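Local coordinates for protein putative phophotriesterase (Proteus mirabilis, PDB 3RHG) that is probably a zinc-dependent hydrolase of the phosphotriesterase family, acting on ester bonds with two metal ions per subunit, at residues 227-232 and 251-256. Residues are numbered along the deposited sequence; the frame is centred on the assembly and turned at random.
Sequences LAHSDP and EFDMIG. With ZN (zinc ion), chain C; BEZ (benzoic acid), chain D.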
# COMPACT_ATOMS: atom_id res chain seq x y z
N LEU A 227 1.50 20.61 13.78
CA LEU A 227 1.29 20.69 12.34
C LEU A 227 0.85 19.32 11.83
O LEU A 227 1.63 18.40 11.78
CB LEU A 227 2.55 21.21 11.61
CG LEU A 227 3.05 22.58 12.07
CD1 LEU A 227 4.26 23.03 11.21
CD2 LEU A 227 1.91 23.60 11.98
N ALA A 228 -0.42 19.19 11.47
CA ALA A 228 -0.93 17.93 10.93
C ALA A 228 -0.38 17.67 9.52
O ALA A 228 0.08 18.58 8.83
CB ALA A 228 -2.48 17.96 10.86
N HIS A 229 -0.45 16.42 9.11
CA HIS A 229 -0.09 16.00 7.77
C HIS A 229 1.36 16.39 7.44
O HIS A 229 1.66 16.88 6.34
CB HIS A 229 -1.07 16.59 6.75
CG HIS A 229 -2.50 16.50 7.18
ND1 HIS A 229 -3.02 15.42 7.86
CD2 HIS A 229 -3.54 17.36 7.01
CE1 HIS A 229 -4.30 15.62 8.12
NE2 HIS A 229 -4.65 16.79 7.60
N SER A 230 2.25 16.18 8.40
CA SER A 230 3.66 16.39 8.15
C SER A 230 4.24 15.23 7.32
O SER A 230 5.35 15.35 6.81
CB SER A 230 4.41 16.52 9.48
OG SER A 230 3.98 17.67 10.21
N ASP A 231 3.49 14.13 7.20
CA ASP A 231 4.04 12.91 6.59
C ASP A 231 4.63 13.14 5.19
O ASP A 231 5.72 12.67 4.89
CB ASP A 231 3.01 11.76 6.54
CG ASP A 231 2.17 11.65 7.81
OD1 ASP A 231 2.09 10.52 8.35
OD2 ASP A 231 1.59 12.67 8.27
N PRO A 232 3.90 13.87 4.30
CA PRO A 232 4.44 13.95 2.94
C PRO A 232 5.68 14.84 2.81
O PRO A 232 6.25 14.90 1.71
CB PRO A 232 3.26 14.53 2.13
CG PRO A 232 2.03 14.22 2.96
CD PRO A 232 2.54 14.43 4.38
N GLU A 251 3.22 16.38 13.45
CA GLU A 251 2.33 15.24 13.57
C GLU A 251 2.34 14.45 12.27
O GLU A 251 2.04 14.98 11.18
CB GLU A 251 0.91 15.72 13.88
CG GLU A 251 -0.13 14.62 13.94
CD GLU A 251 -1.46 15.20 14.35
OE1 GLU A 251 -2.29 15.60 13.48
OE2 GLU A 251 -1.66 15.30 15.57
N PHE A 252 2.72 13.17 12.38
CA PHE A 252 2.70 12.22 11.30
C PHE A 252 1.42 11.45 11.51
O PHE A 252 1.39 10.47 12.25
CB PHE A 252 3.94 11.31 11.33
CG PHE A 252 5.22 12.04 10.98
CD1 PHE A 252 5.78 11.91 9.72
CD2 PHE A 252 5.84 12.86 11.92
CE1 PHE A 252 6.97 12.59 9.38
CE2 PHE A 252 7.02 13.54 11.62
CZ PHE A 252 7.60 13.40 10.35
N ASP A 253 0.35 11.94 10.89
CA ASP A 253 -0.97 11.39 11.16
C ASP A 253 -1.54 10.61 9.96
O ASP A 253 -2.74 10.33 9.93
CB ASP A 253 -1.93 12.52 11.57
CG ASP A 253 -1.84 13.71 10.64
OD1 ASP A 253 -1.67 13.47 9.44
OD2 ASP A 253 -1.88 14.87 11.11
N MET A 254 -0.69 10.24 9.00
CA MET A 254 -1.16 9.51 7.81
C MET A 254 -0.55 8.12 7.79
O MET A 254 -0.37 7.50 6.74
CB MET A 254 -0.83 10.28 6.54
CG MET A 254 -1.46 11.66 6.55
SD MET A 254 -0.76 12.81 5.33
CE MET A 254 -1.26 12.06 3.80
N ILE A 255 -0.22 7.62 8.98
CA ILE A 255 0.52 6.37 9.04
C ILE A 255 -0.40 5.22 8.70
O ILE A 255 -1.41 5.00 9.38
CB ILE A 255 1.18 6.19 10.44
CG1 ILE A 255 2.26 7.27 10.62
CG2 ILE A 255 1.81 4.77 10.59
CD1 ILE A 255 2.85 7.31 12.02
N GLY A 256 -0.05 4.48 7.64
CA GLY A 256 -0.90 3.43 7.12
C GLY A 256 -2.07 3.91 6.28
O GLY A 256 -3.01 3.14 6.01
ZN ZN C . -6.51 17.61 7.53
C BEZ D . -5.37 16.26 1.99
O1 BEZ D . -4.90 17.36 2.34
O2 BEZ D . -5.98 16.16 0.90
C1 BEZ D . -5.21 15.05 2.85
C2 BEZ D . -4.67 15.16 4.14
C3 BEZ D . -4.54 14.02 4.93
C4 BEZ D . -4.93 12.78 4.44
C5 BEZ D . -5.46 12.68 3.16
C6 BEZ D . -5.61 13.81 2.36
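His229 and Asp253 meet at the C-terminal mouth of the (βα)8 barrel of this amidohydrolase, where the loop after strand 225-227 lies against the end of the neighbouring parallel strand 249-252. His229 NE2 binds zinc at 2.0 Å, sharing the ion with Glu166 and His199. The carboxylate of Asp253 is the second shell: OD1 accepts from His229 ND1 at 2.8 Å on its syn side, though 34° out of the carboxylate plane, while OD2 takes the backbone N of His229 at 2.9 Å. Ring and carboxylate are turned 70° apart. Held by OD1 at ND1 and by zinc at NE2, the imidazole should have little freedom to rotate, and the OD2 bond ties the acid to the backbone of the same residue. With chi1 of 47°, Asp253 CG sits between its own backbone N and carbonyl carbon, which directs the acid toward the histidine.

A second carboxylate works in reverse, from loop to strand end. Asp231 OD1 receives Met254 N at 2.9 Å from above the carboxylate plane, and OD2 accepts a weak bond from Asp253 N. Asp231 should thereby help hold the backbone at Asp253 and Met254. Glu251 N to Leu227 O pairs the strand ends, and Ser230 N to Glu251 O carries the backbone bonding on into the loop; Leu227 O also accepts from Ser230 OG, which reaches it from the opposite face to Glu251 N.

Against these tightly bonded acids, the looser side is at the partly exposed Pro232, whose CD makes only apolar contact with Met254 SD, at 3.8 Å. The bent Met254 chain brings CE to the benzoic acid. The ligand also covers one face of the His229 ring, Ala228 CB the other, with His229 CE1 3.6 Å from benzoic acid C3.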